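Local coordinates for protein alpha-galactosidase (Lactobacillus brevis, PDB 3MI6) that probably hydrolyses terminal, non-reducing alpha-D-galactose residues from alpha-galactosides, as a retaining glycosidase of glycoside hydrolase family 36, at residues Thr127-Gln132 with Phe154-Val159; Pro121-Asp126 with Gln318-Pro323; His13-His18 with Gly37-Val42; Ile297-Ser302 with Ser309-Ser314. All coordinates share one frame; numbering follows the deposited sequence.

Contact 1: Thr127-Gln132 with Phe154-Val159; sequences TDDDAQ and FPHQDV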
loop_
_atom_site.group_PDB
_atom_site.type_symbol
_atom_site.label_atom_id
_atom_site.label_comp_id
_atom_site.label_asym_id
_atom_site.label_seq_id
_atom_site.Cartn_x
_atom_site.Cartn_y
_atom_site.Cartn_z
ATOM N N THR D 127 22.790 -19.108 36.564
ATOM C CA THR D 127 23.198 -17.764 36.952
ATOM C C THR D 127 22.202 -17.189 37.947
ATOM O O THR D 127 22.086 -15.978 38.110
ATOM C CB THR D 127 23.322 -16.841 35.721
ATOM O OG1 THR D 127 22.283 -17.160 34.786
ATOM C CG2 THR D 127 24.677 -17.026 35.041
ATOM N N ASP D 128 21.488 -18.081 38.620
ATOM C CA ASP D 128 20.564 -17.664 39.658
ATOM C C ASP D 128 19.796 -16.449 39.157
ATOM O O ASP D 128 20.053 -15.331 39.590
ATOM C CB ASP D 128 21.347 -17.314 40.921
ATOM C CG ASP D 128 20.484 -17.333 42.149
ATOM O OD1 ASP D 128 19.316 -17.776 42.031
ATOM O OD2 ASP D 128 20.972 -16.908 43.221
ATOM N N ASP D 129 18.864 -16.679 38.234
ATOM C CA ASP D 129 18.251 -15.603 37.468
ATOM C C ASP D 129 16.759 -15.775 37.508
ATOM O O ASP D 129 16.051 -15.303 36.635
ATOM C CB ASP D 129 18.730 -15.657 36.019
ATOM C CG ASP D 129 18.380 -14.402 35.228
ATOM O OD1 ASP D 129 18.187 -13.326 35.840
ATOM O OD2 ASP D 129 18.312 -14.493 33.982
ATOM N N ASP D 130 16.291 -16.501 38.513
ATOM C CA ASP D 130 14.866 -16.591 38.824
ATOM C C ASP D 130 14.023 -17.369 37.814
ATOM O O ASP D 130 12.798 -17.203 37.761
ATOM C CB ASP D 130 14.297 -15.191 39.086
ATOM C CG ASP D 130 15.090 -14.437 40.159
ATOM O OD1 ASP D 130 15.572 -15.088 41.126
ATOM O OD2 ASP D 130 15.247 -13.201 40.031
ATOM N N ALA D 131 14.672 -18.248 37.050
ATOM C CA ALA D 131 13.956 -19.087 36.088
ATOM C C ALA D 131 13.196 -20.205 36.780
ATOM O O ALA D 131 13.502 -20.577 37.904
ATOM C CB ALA D 131 14.891 -19.652 35.030
ATOM N N GLN D 132 12.194 -20.732 36.094
ATOM C CA GLN D 132 11.356 -21.792 36.623
ATOM C C GLN D 132 10.974 -22.727 35.476
ATOM O O GLN D 132 10.798 -22.283 34.347
ATOM C CB GLN D 132 10.085 -21.208 37.251
ATOM C CG GLN D 132 10.296 -20.194 38.371
ATOM C CD GLN D 132 9.002 -19.870 39.117
ATOM O OE1 GLN D 132 8.748 -20.408 40.191
ATOM N NE2 GLN D 132 8.177 -18.998 38.544
ATOM N N PHE D 154 11.699 -17.326 31.953
ATOM C CA PHE D 154 12.926 -16.568 32.189
ATOM C C PHE D 154 12.561 -15.098 32.332
ATOM O O PHE D 154 12.825 -14.294 31.446
ATOM C CB PHE D 154 13.879 -16.746 31.023
ATOM C CG PHE D 154 14.669 -18.013 31.072
ATOM C CD1 PHE D 154 14.181 -19.157 30.521
ATOM C CD2 PHE D 154 15.917 -18.040 31.642
ATOM C CE1 PHE D 154 14.909 -20.296 30.550
ATOM C CE2 PHE D 154 16.648 -19.185 31.668
ATOM C CZ PHE D 154 16.145 -20.313 31.123
ATOM N N PRO D 155 11.965 -14.740 33.467
ATOM C CA PRO D 155 11.247 -13.480 33.656
ATOM C C PRO D 155 12.020 -12.239 33.230
ATOM O O PRO D 155 11.402 -11.301 32.726
ATOM C CB PRO D 155 11.021 -13.441 35.163
ATOM C CG PRO D 155 12.047 -14.388 35.726
ATOM C CD PRO D 155 12.130 -15.470 34.731
ATOM N N HIS D 156 13.334 -12.217 33.417
ATOM C CA HIS D 156 14.067 -10.955 33.218
ATOM C C HIS D 156 14.428 -10.599 31.756
ATOM O O HIS D 156 14.879 -9.488 31.468
ATOM C CB HIS D 156 15.285 -10.859 34.160
ATOM C CG HIS D 156 14.938 -11.090 35.599
ATOM N ND1 HIS D 156 13.949 -10.382 36.249
ATOM C CD2 HIS D 156 15.428 -11.969 36.506
ATOM C CE1 HIS D 156 13.845 -10.814 37.493
ATOM N NE2 HIS D 156 14.733 -11.775 37.673
ATOM N N GLN D 157 14.224 -11.536 30.837
ATOM C CA GLN D 157 14.432 -11.252 29.431
ATOM C C GLN D 157 13.108 -11.456 28.707
ATOM O O GLN D 157 13.047 -11.468 27.486
ATOM C CB GLN D 157 15.525 -12.148 28.849
ATOM C CG GLN D 157 16.869 -12.030 29.524
ATOM C CD GLN D 157 16.989 -12.868 30.784
ATOM O OE1 GLN D 157 16.295 -13.872 30.936
ATOM N NE2 GLN D 157 17.879 -12.459 31.695
ATOM N N ASP D 158 12.045 -11.640 29.470
ATOM C CA ASP D 158 10.721 -11.790 28.875
ATOM C C ASP D 158 10.595 -12.999 27.937
ATOM O O ASP D 158 9.701 -13.058 27.103
ATOM C CB ASP D 158 10.297 -10.479 28.197
ATOM C CG ASP D 158 9.786 -9.428 29.213
ATOM O OD1 ASP D 158 9.204 -9.837 30.250
ATOM O OD2 ASP D 158 9.948 -8.202 28.976
ATOM N N VAL D 159 11.477 -13.976 28.130
ATOM C CA VAL D 159 11.495 -15.217 27.359
ATOM C C VAL D 159 10.774 -16.373 28.051
ATOM O O VAL D 159 10.996 -16.635 29.226
ATOM C CB VAL D 159 12.937 -15.703 27.162
ATOM C CG1 VAL D 159 12.954 -17.138 26.642
ATOM C CG2 VAL D 159 13.702 -14.769 26.235
#
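With chi1 at -167°, the carboxylate of D129 swings out opposite its own backbone N to meet Q157, whose chain bends at chi2 (83°) to bring its amide there. Q157 NE2 gives D129 OD2 a nearly straight hydrogen bond of 3.1 Å, in the amide plane and on the syn lone pair, even though amide and carboxylate are turned 53° apart. The same oxygen also takes a hydrogen bond from H319 NE2 of helix 305-319. An alanine in place of D129 is likely to leave Q157 and H319 without the acceptor they share, and the amide free to turn.

D130 meets H156 at the ring edge: H156 NE2 lies 2.8 Å from D130 OD2, in the ring plane and on the anti lone pair. Next to these polar pairs, A131 CB rests over one face of F154, 4.0 Å from the ring centroid. This CH-pi contact suits a residue whose side chain is one methyl group. P155 CD packs 3.6 Å from D130 O. The contact thus joins the turn between antiparallel strands 146-154 and 159-167 to the loop entering strand 132-140. Because H156 ND1 is bonded to D17, the imidazole spans two carboxylates, an environment likely to favour its charged form.

Contact 2: Pro121-Asp126 with Gln318-Pro323; sequences PSTFDD and QHLVNP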
loop_
_atom_site.group_PDB
_atom_site.type_symbol
_atom_site.label_atom_id
_atom_site.label_comp_id
_atom_site.label_asym_id
_atom_site.label_seq_id
_atom_site.Cartn_x
_atom_site.Cartn_y
_atom_site.Cartn_z
ATOM N N PRO D 121 21.375 -29.352 22.300
ATOM C CA PRO D 121 21.677 -27.981 22.729
ATOM C C PRO D 121 20.413 -27.403 23.334
ATOM O O PRO D 121 19.327 -27.704 22.841
ATOM C CB PRO D 121 21.990 -27.258 21.421
ATOM C CG PRO D 121 21.399 -28.136 20.332
ATOM C CD PRO D 121 21.459 -29.529 20.844
ATOM N N SER D 122 20.530 -26.605 24.384
ATOM C CA SER D 122 19.342 -26.198 25.119
ATOM C C SER D 122 19.624 -25.106 26.129
ATOM O O SER D 122 20.753 -24.638 26.270
ATOM C CB SER D 122 18.730 -27.404 25.835
ATOM O OG SER D 122 19.688 -28.027 26.680
ATOM N N THR D 123 18.582 -24.713 26.848
ATOM C CA THR D 123 18.678 -23.556 27.722
ATOM C C THR D 123 18.850 -23.926 29.175
ATOM O O THR D 123 18.353 -24.937 29.632
ATOM C CB THR D 123 17.457 -22.666 27.575
ATOM O OG1 THR D 123 16.283 -23.490 27.555
ATOM C CG2 THR D 123 17.559 -21.895 26.279
ATOM N N PHE D 124 19.542 -23.074 29.908
ATOM C CA PHE D 124 19.875 -23.381 31.277
ATOM C C PHE D 124 19.864 -22.097 32.098
ATOM O O PHE D 124 20.061 -21.014 31.558
ATOM C CB PHE D 124 21.266 -23.971 31.296
ATOM C CG PHE D 124 22.234 -23.183 30.496
ATOM C CD1 PHE D 124 22.938 -22.143 31.076
ATOM C CD2 PHE D 124 22.420 -23.452 29.152
ATOM C CE1 PHE D 124 23.840 -21.400 30.340
ATOM C CE2 PHE D 124 23.317 -22.703 28.400
ATOM C CZ PHE D 124 24.026 -21.673 28.995
ATOM N N ASP D 125 19.609 -22.229 33.400
ATOM C CA ASP D 125 19.776 -21.137 34.346
ATOM C C ASP D 125 20.803 -21.530 35.402
ATOM O O ASP D 125 20.460 -22.129 36.409
ATOM C CB ASP D 125 18.444 -20.759 35.008
ATOM C CG ASP D 125 18.588 -19.579 35.963
ATOM O OD1 ASP D 125 19.586 -18.841 35.836
ATOM O OD2 ASP D 125 17.721 -19.377 36.843
ATOM N N ASP D 126 22.061 -21.195 35.166
ATOM C CA ASP D 126 23.115 -21.465 36.128
ATOM C C ASP D 126 23.595 -20.148 36.726
ATOM O O ASP D 126 24.675 -20.065 37.312
ATOM C CB ASP D 126 24.284 -22.178 35.445
ATOM C CG ASP D 126 23.911 -23.565 34.916
ATOM O OD1 ASP D 126 23.184 -24.316 35.626
ATOM O OD2 ASP D 126 24.359 -23.904 33.792
ATOM N N GLN D 318 23.168 -15.219 28.309
ATOM C CA GLN D 318 23.225 -15.687 29.679
ATOM C C GLN D 318 22.802 -17.152 29.805
ATOM O O GLN D 318 23.259 -17.855 30.705
ATOM C CB GLN D 318 22.358 -14.805 30.583
ATOM C CG GLN D 318 22.417 -15.189 32.055
ATOM C CD GLN D 318 21.686 -14.213 32.961
ATOM O OE1 GLN D 318 21.542 -14.452 34.168
ATOM N NE2 GLN D 318 21.213 -13.104 32.383
ATOM N N HIS D 319 21.955 -17.616 28.888
ATOM C CA HIS D 319 21.261 -18.886 29.072
ATOM C C HIS D 319 21.276 -19.852 27.876
ATOM O O HIS D 319 20.453 -20.768 27.812
ATOM C CB HIS D 319 19.812 -18.617 29.447
ATOM C CG HIS D 319 19.642 -17.862 30.723
ATOM N ND1 HIS D 319 20.009 -18.376 31.945
ATOM C CD2 HIS D 319 19.106 -16.643 30.970
ATOM C CE1 HIS D 319 19.721 -17.501 32.889
ATOM N NE2 HIS D 319 19.176 -16.438 32.324
ATOM N N LEU D 320 22.194 -19.656 26.931
ATOM C CA LEU D 320 22.265 -20.544 25.778
ATOM C C LEU D 320 23.685 -20.704 25.264
ATOM O O LEU D 320 24.143 -21.811 25.022
ATOM C CB LEU D 320 21.338 -20.069 24.648
ATOM C CG LEU D 320 21.412 -20.880 23.344
ATOM C CD1 LEU D 320 20.814 -22.258 23.537
ATOM C CD2 LEU D 320 20.721 -20.188 22.174
ATOM N N VAL D 321 24.393 -19.602 25.100
ATOM C CA VAL D 321 25.707 -19.677 24.483
ATOM C C VAL D 321 26.634 -20.462 25.432
ATOM O O VAL D 321 26.489 -20.425 26.656
ATOM C CB VAL D 321 26.130 -18.291 23.897
ATOM C CG1 VAL D 321 27.556 -18.312 23.376
ATOM C CG2 VAL D 321 25.191 -17.895 22.791
ATOM N N ASN D 322 27.558 -21.203 24.837
ATOM C CA ASN D 322 28.740 -21.739 25.487
ATOM C C ASN D 322 29.197 -20.635 26.437
ATOM O O ASN D 322 29.614 -19.568 25.992
ATOM C CB ASN D 322 29.744 -22.145 24.396
ATOM C CG ASN D 322 31.026 -22.773 24.951
ATOM O OD1 ASN D 322 31.485 -22.423 26.024
ATOM N ND2 ASN D 322 31.622 -23.680 24.184
ATOM N N PRO D 323 29.123 -20.890 27.757
ATOM C CA PRO D 323 29.569 -19.968 28.822
ATOM C C PRO D 323 31.070 -19.673 28.812
ATOM O O PRO D 323 31.530 -18.678 29.369
ATOM C CB PRO D 323 29.203 -20.717 30.103
ATOM C CG PRO D 323 28.117 -21.639 29.700
ATOM C CD PRO D 323 28.456 -22.075 28.311
#
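F124 and H319 grip each other twice. The backbone N of F124 donates to H319 O at 3.2 Å, and H319 ND1 returns a bond of 2.7 Å to F124 O, arriving in the carbonyl plane on a lone pair, although the oxygen is tilted 22° from the imidazole plane. Histidine suits the place because its ring nitrogen can reach back to a main-chain carbonyl. The F124 ring, with CG set between backbone N and carbonyl carbon (chi1 47°), lies with one face against the H319 carbonyl carbon. F124 CZ is 3.4 Å from L320 N, and V321 O sits at the ring edge, in plane. P323 CG approaches F124 CZ at 4.2 Å.

Helix 305-319 ends about here, and the chain goes on through L320-P323 toward strand 333-335, the first strand of the (beta/alpha)8 barrel, so the loop of the N-terminal beta domain packs where the chain passes into the catalytic barrel. Alongside, T123 CA makes a CA-H...O contact of 3.3 Å with H319 O, and L320 CD1 lies 3.6 Å from S122 O.

Further out, D125 shapes the loop by accepting hydrogen bonds from the backbone N atoms of T127 (at OD1) and of D129 and A131 (at OD2), while T123 OG1 is bonded to E295.

Contact 3: His13-His18 with Gly37-Val42; sequences HLQTDH and GPRIHV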
loop_
_atom_site.group_PDB
_atom_site.type_symbol
_atom_site.label_atom_id
_atom_site.label_comp_id
_atom_site.label_asym_id
_atom_site.label_seq_id
_atom_site.Cartn_x
_atom_site.Cartn_y
_atom_site.Cartn_z
ATOM N N HIS D 13 -0.426 -19.974 34.692
ATOM C CA HIS D 13 -0.236 -18.606 34.315
ATOM C C HIS D 13 1.229 -18.277 34.541
ATOM O O HIS D 13 1.701 -18.227 35.663
ATOM C CB HIS D 13 -1.141 -17.751 35.194
ATOM C CG HIS D 13 -1.153 -16.295 34.849
ATOM N ND1 HIS D 13 -0.021 -15.602 34.471
ATOM C CD2 HIS D 13 -2.158 -15.387 34.878
ATOM C CE1 HIS D 13 -0.332 -14.335 34.263
ATOM N NE2 HIS D 13 -1.623 -14.178 34.499
ATOM N N LEU D 14 1.948 -18.074 33.445
ATOM C CA LEU D 14 3.344 -17.670 33.469
ATOM C C LEU D 14 3.527 -16.121 33.417
ATOM O O LEU D 14 2.949 -15.439 32.559
ATOM C CB LEU D 14 4.059 -18.344 32.299
ATOM C CG LEU D 14 4.367 -19.853 32.399
ATOM C CD1 LEU D 14 3.121 -20.712 32.421
ATOM C CD2 LEU D 14 5.304 -20.298 31.264
ATOM N N GLN D 15 4.311 -15.572 34.346
ATOM C CA GLN D 15 4.608 -14.135 34.381
ATOM C C GLN D 15 6.093 -13.822 34.289
ATOM O O GLN D 15 6.883 -14.210 35.160
ATOM C CB GLN D 15 4.061 -13.472 35.642
ATOM C CG GLN D 15 2.558 -13.277 35.648
ATOM C CD GLN D 15 2.131 -12.296 36.711
ATOM O OE1 GLN D 15 2.701 -12.264 37.797
ATOM N NE2 GLN D 15 1.138 -11.477 36.402
ATOM N N THR D 16 6.468 -13.118 33.226
ATOM C CA THR D 16 7.804 -12.564 33.120
ATOM C C THR D 16 7.729 -11.132 33.667
ATOM O O THR D 16 6.685 -10.713 34.184
ATOM C CB THR D 16 8.306 -12.592 31.661
ATOM O OG1 THR D 16 7.266 -12.148 30.781
ATOM C CG2 THR D 16 8.675 -13.990 31.262
ATOM N N ASP D 17 8.809 -10.373 33.575
ATOM C CA ASP D 17 8.721 -8.991 33.995
ATOM C C ASP D 17 7.570 -8.213 33.321
ATOM O O ASP D 17 6.929 -7.375 33.971
ATOM C CB ASP D 17 10.062 -8.284 33.833
ATOM C CG ASP D 17 11.070 -8.730 34.872
ATOM O OD1 ASP D 17 10.648 -9.470 35.787
ATOM O OD2 ASP D 17 12.264 -8.350 34.788
ATOM N N HIS D 18 7.272 -8.506 32.049
ATOM C CA HIS D 18 6.286 -7.705 31.311
ATOM C C HIS D 18 5.231 -8.498 30.541
ATOM O O HIS D 18 4.303 -7.914 29.979
ATOM C CB HIS D 18 6.991 -6.703 30.389
ATOM C CG HIS D 18 8.085 -5.944 31.070
ATOM N ND1 HIS D 18 9.400 -6.350 31.043
ATOM C CD2 HIS D 18 8.052 -4.821 31.828
ATOM C CE1 HIS D 18 10.134 -5.505 31.748
ATOM N NE2 HIS D 18 9.341 -4.566 32.232
ATOM N N GLY D 37 0.416 -11.978 25.922
ATOM C CA GLY D 37 0.395 -10.553 25.654
ATOM C C GLY D 37 1.112 -9.820 26.761
ATOM O O GLY D 37 1.840 -10.436 27.532
ATOM N N PRO D 38 0.931 -8.493 26.842
ATOM C CA PRO D 38 1.513 -7.791 27.993
ATOM C C PRO D 38 1.019 -8.418 29.306
ATOM O O PRO D 38 -0.042 -9.052 29.328
ATOM C CB PRO D 38 0.975 -6.364 27.836
ATOM C CG PRO D 38 0.648 -6.227 26.389
ATOM C CD PRO D 38 0.243 -7.578 25.909
ATOM N N ARG D 39 1.782 -8.249 30.381
ATOM C CA ARG D 39 1.414 -8.816 31.674
ATOM C C ARG D 39 0.025 -8.383 32.154
ATOM O O ARG D 39 -0.351 -7.210 32.051
ATOM C CB ARG D 39 2.472 -8.466 32.717
ATOM C CG ARG D 39 2.282 -9.180 34.054
ATOM C CD ARG D 39 3.618 -9.311 34.795
ATOM N NE ARG D 39 3.480 -9.584 36.225
ATOM C CZ ARG D 39 4.444 -9.338 37.104
ATOM N NH1 ARG D 39 5.584 -8.811 36.682
ATOM N NH2 ARG D 39 4.274 -9.595 38.395
ATOM N N ILE D 40 -0.745 -9.337 32.668
ATOM C CA ILE D 40 -2.009 -9.027 33.333
ATOM C C ILE D 40 -2.071 -9.758 34.671
ATOM O O ILE D 40 -1.279 -10.647 34.932
ATOM C CB ILE D 40 -3.258 -9.319 32.450
ATOM C CG1 ILE D 40 -3.556 -10.814 32.360
ATOM C CG2 ILE D 40 -3.091 -8.717 31.075
ATOM C CD1 ILE D 40 -4.764 -11.142 31.506
ATOM N N HIS D 41 -3.009 -9.371 35.522
ATOM C CA HIS D 41 -3.025 -9.851 36.900
ATOM C C HIS D 41 -3.350 -11.330 37.022
ATOM O O HIS D 41 -4.106 -11.872 36.224
ATOM C CB HIS D 41 -4.011 -9.030 37.733
ATOM C CG HIS D 41 -3.381 -7.880 38.448
ATOM N ND1 HIS D 41 -3.745 -6.574 38.218
ATOM C CD2 HIS D 41 -2.404 -7.840 39.383
ATOM C CE1 HIS D 41 -3.023 -5.775 38.985
ATOM N NE2 HIS D 41 -2.201 -6.518 39.702
ATOM N N VAL D 42 -2.787 -11.982 38.032
ATOM C CA VAL D 42 -3.157 -13.369 38.316
ATOM C C VAL D 42 -4.592 -13.483 38.842
ATOM O O VAL D 42 -5.023 -12.683 39.676
ATOM C CB VAL D 42 -2.195 -14.053 39.319
ATOM C CG1 VAL D 42 -2.656 -15.469 39.573
ATOM C CG2 VAL D 42 -0.766 -14.049 38.788
#
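Over one face of the R39 guanidinium lies Q15 CB, and at its edge is D17 O, which takes a weak hydrogen bond of 3.3 Å from R39 NH1. The Q15 amide stands steeply against that group, the planes 71° apart, as the two side chains cross at about a right angle. The H13 imidazole has V42 CG2 over one face and I40 O near its plane at the edge, 3.6 Å from H13 NE2.

R39 reaches this far because its chain is extended from CG to NE and leaves the backbone with CG opposite N (chi1 -172°), so the long arginine can span the gap to the 16-17 turn. Its own backbone N donates to H18 O at 2.6 Å. Q15 NE2 gives I40 O a weak, bent bond of 2.9 Å, and V42 CG2 packs 4.0 Å from Q15 CD. Were Q15 an alanine, the I40 carbonyl would probably lose this donor and the R39 side chain the group it crosses.

Beyond the 37-42 loop lies the second subunit, whose Y703 ring meets H41. The chain turns a corner at G37 after strand 31-36, one of the two outermost strands of a four-stranded antiparallel sheet, and runs back past strand 11-15. H13 also touches S20 and I22 of strand 19-25, while V42 and Q15 pack on H4 of strand 4-6.

Contact 4: Ile297-Ser302 with Ser309-Ser314; sequences ILSYTS and SQQMAS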
loop_
_atom_site.group_PDB
_atom_site.type_symbol
_atom_site.label_atom_id
_atom_site.label_comp_id
_atom_site.label_asym_id
_atom_site.label_seq_id
_atom_site.Cartn_x
_atom_site.Cartn_y
_atom_site.Cartn_z
ATOM N N ILE D 297 12.125 -21.059 21.442
ATOM C CA ILE D 297 12.184 -19.772 22.172
ATOM C C ILE D 297 11.013 -18.861 21.793
ATOM O O ILE D 297 10.806 -18.585 20.622
ATOM C CB ILE D 297 13.480 -18.966 21.881
ATOM C CG1 ILE D 297 14.737 -19.841 21.954
ATOM C CG2 ILE D 297 13.588 -17.795 22.826
ATOM C CD1 ILE D 297 14.938 -20.534 23.276
ATOM N N LEU D 298 10.255 -18.406 22.784
ATOM C CA LEU D 298 9.145 -17.477 22.570
ATOM C C LEU D 298 9.352 -16.163 23.332
ATOM O O LEU D 298 9.998 -16.126 24.386
ATOM C CB LEU D 298 7.826 -18.097 23.004
ATOM C CG LEU D 298 6.928 -18.663 21.909
ATOM C CD1 LEU D 298 7.638 -19.824 21.219
ATOM C CD2 LEU D 298 5.603 -19.139 22.476
ATOM N N SER D 299 8.799 -15.079 22.795
ATOM C CA SER D 299 9.018 -13.756 23.367
ATOM C C SER D 299 8.039 -12.717 22.827
ATOM O O SER D 299 7.562 -12.809 21.688
ATOM C CB SER D 299 10.455 -13.304 23.115
ATOM O OG SER D 299 10.832 -12.327 24.055
ATOM N N TYR D 300 7.739 -11.736 23.665
ATOM C CA TYR D 300 6.862 -10.658 23.284
ATOM C C TYR D 300 7.377 -9.364 23.888
ATOM O O TYR D 300 8.108 -9.377 24.875
ATOM C CB TYR D 300 5.437 -10.912 23.751
ATOM C CG TYR D 300 4.542 -9.687 23.617
ATOM C CD1 TYR D 300 4.570 -8.673 24.572
ATOM C CD2 TYR D 300 3.674 -9.545 22.536
ATOM C CE1 TYR D 300 3.776 -7.555 24.457
ATOM C CE2 TYR D 300 2.859 -8.426 22.412
ATOM C CZ TYR D 300 2.917 -7.432 23.380
ATOM O OH TYR D 300 2.120 -6.310 23.265
ATOM N N THR D 301 6.996 -8.253 23.273
ATOM C CA THR D 301 7.228 -6.934 23.832
ATOM C C THR D 301 6.260 -5.950 23.191
ATOM O O THR D 301 5.699 -6.224 22.136
ATOM C CB THR D 301 8.667 -6.449 23.609
ATOM O OG1 THR D 301 8.815 -5.171 24.218
ATOM C CG2 THR D 301 8.957 -6.306 22.150
ATOM N N SER D 302 6.053 -4.810 23.836
ATOM C CA SER D 302 5.198 -3.770 23.277
ATOM C C SER D 302 6.082 -2.596 22.908
ATOM O O SER D 302 5.615 -1.563 22.408
ATOM C CB SER D 302 4.174 -3.318 24.312
ATOM O OG SER D 302 3.345 -4.396 24.702
ATOM N N SER D 309 14.827 -7.800 19.938
ATOM C CA SER D 309 16.119 -8.418 19.665
ATOM C C SER D 309 17.018 -8.314 20.876
ATOM O O SER D 309 17.731 -9.237 21.214
ATOM C CB SER D 309 16.814 -7.780 18.467
ATOM O OG SER D 309 16.113 -8.070 17.276
ATOM N N GLN D 310 16.979 -7.169 21.536
ATOM C CA GLN D 310 17.872 -6.927 22.663
ATOM C C GLN D 310 17.697 -7.939 23.807
ATOM O O GLN D 310 18.683 -8.511 24.273
ATOM C CB GLN D 310 17.757 -5.469 23.124
ATOM C CG GLN D 310 18.306 -4.518 22.093
ATOM C CD GLN D 310 17.929 -3.064 22.328
ATOM O OE1 GLN D 310 18.467 -2.170 21.671
ATOM N NE2 GLN D 310 16.997 -2.819 23.257
ATOM N N GLN D 311 16.453 -8.173 24.231
ATOM C CA GLN D 311 16.173 -9.083 25.337
ATOM C C GLN D 311 16.474 -10.505 24.922
ATOM O O GLN D 311 17.250 -11.184 25.578
ATOM C CB GLN D 311 14.729 -8.950 25.835
ATOM C CG GLN D 311 13.622 -9.337 24.843
ATOM C CD GLN D 311 12.278 -8.730 25.230
ATOM O OE1 GLN D 311 12.227 -7.650 25.822
ATOM N NE2 GLN D 311 11.195 -9.416 24.909
HETATM N N MSE D 312 15.881 -10.965 23.827
HETATM C CA MSE D 312 16.248 -12.266 23.306
HETATM C C MSE D 312 17.760 -12.453 23.251
HETATM O O MSE D 312 18.249 -13.548 23.520
HETATM C CB MSE D 312 15.620 -12.513 21.950
HETATM C CG MSE D 312 14.227 -13.087 22.069
HETATM SE SE MSE D 312 13.206 -13.030 20.424
HETATM C CE MSE D 312 12.421 -14.814 20.450
ATOM N N ALA D 313 18.500 -11.388 22.953
ATOM C CA ALA D 313 19.953 -11.486 22.875
ATOM C C ALA D 313 20.593 -11.559 24.245
ATOM O O ALA D 313 21.603 -12.226 24.422
ATOM C CB ALA D 313 20.542 -10.339 22.082
ATOM N N SER D 314 20.012 -10.870 25.215
ATOM C CA SER D 314 20.460 -11.019 26.590
ATOM C C SER D 314 20.123 -12.397 27.125
ATOM O O SER D 314 20.852 -12.961 27.940
ATOM C CB SER D 314 19.839 -9.957 27.489
ATOM O OG SER D 314 20.837 -9.015 27.828
HETATM O O HOH W 1 10.301 -5.940 26.683
#
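Q311 reaches S299 and Y300 through a side chain that leaves CB with CG placed between the backbone N and the carbonyl carbon (chi1 64°) and then stays extended. Its CG lies 4.2 Å from S299 OG. Beyond CD, NE2 of Q311 donates to S299 OG at 3.1 Å (155°) and to Y300 O, also at 3.1 Å; both acceptors lie in the amide plane, though the nitrogen stands above the plane of the Y300 carbonyl. A water 2.7 Å from Q311 OE1 appears to donate to it, and lies 3.0 Å from T301 OG1, which is also hydrogen-bonded to A303 N. A glutamine suits the place, since its NH2 can serve two acceptors of the strand while its oxygen takes the water.

Next to it, M312, modelled as selenomethionine, bends at chi3 so that its terminal methyl CE rests 3.6 Å from S299 CB and 4.0 Å from I297 CG2. The long, flexible chain lies here between strand and helix, beside the small S299. I297, S299 and T301 alternate with L298 and Y300, and the odd-numbered ones point their CB atoms at the helix.

The axes of strand 297-301 and helix 309-314 come within 9.3 Å, their directions 142° apart, so here the helix runs back roughly antiparallel to the strand. This is a beta-alpha unit: strand, short loop and a helix packed back on the beta-domain sheet.

Contacts 2 and 4 are buried and share helix 305-319: contact 4 sets its middle against strand 290-301, while contact 2 sets the loop at 121-126 against the C-terminal end of the helix and the residues just after it. Contacts 1 and 3 are partly buried and join loops and strand ends of the beta domain, and contact 3 alone borders a second subunit. Contact 1 touches the other three: T127 bonds Q318 of contact 2, D158 bonds H18 of contact 3, and D158 O lies near S299 of contact 4. Chemistry follows place. Contact 1 relies on carboxylates and a histidine, contact 3 on an arginine and weak bonds, contact 2 on backbone, a histidine and a phenylalanine ring, and contact 4 on an amide beside apolar packing.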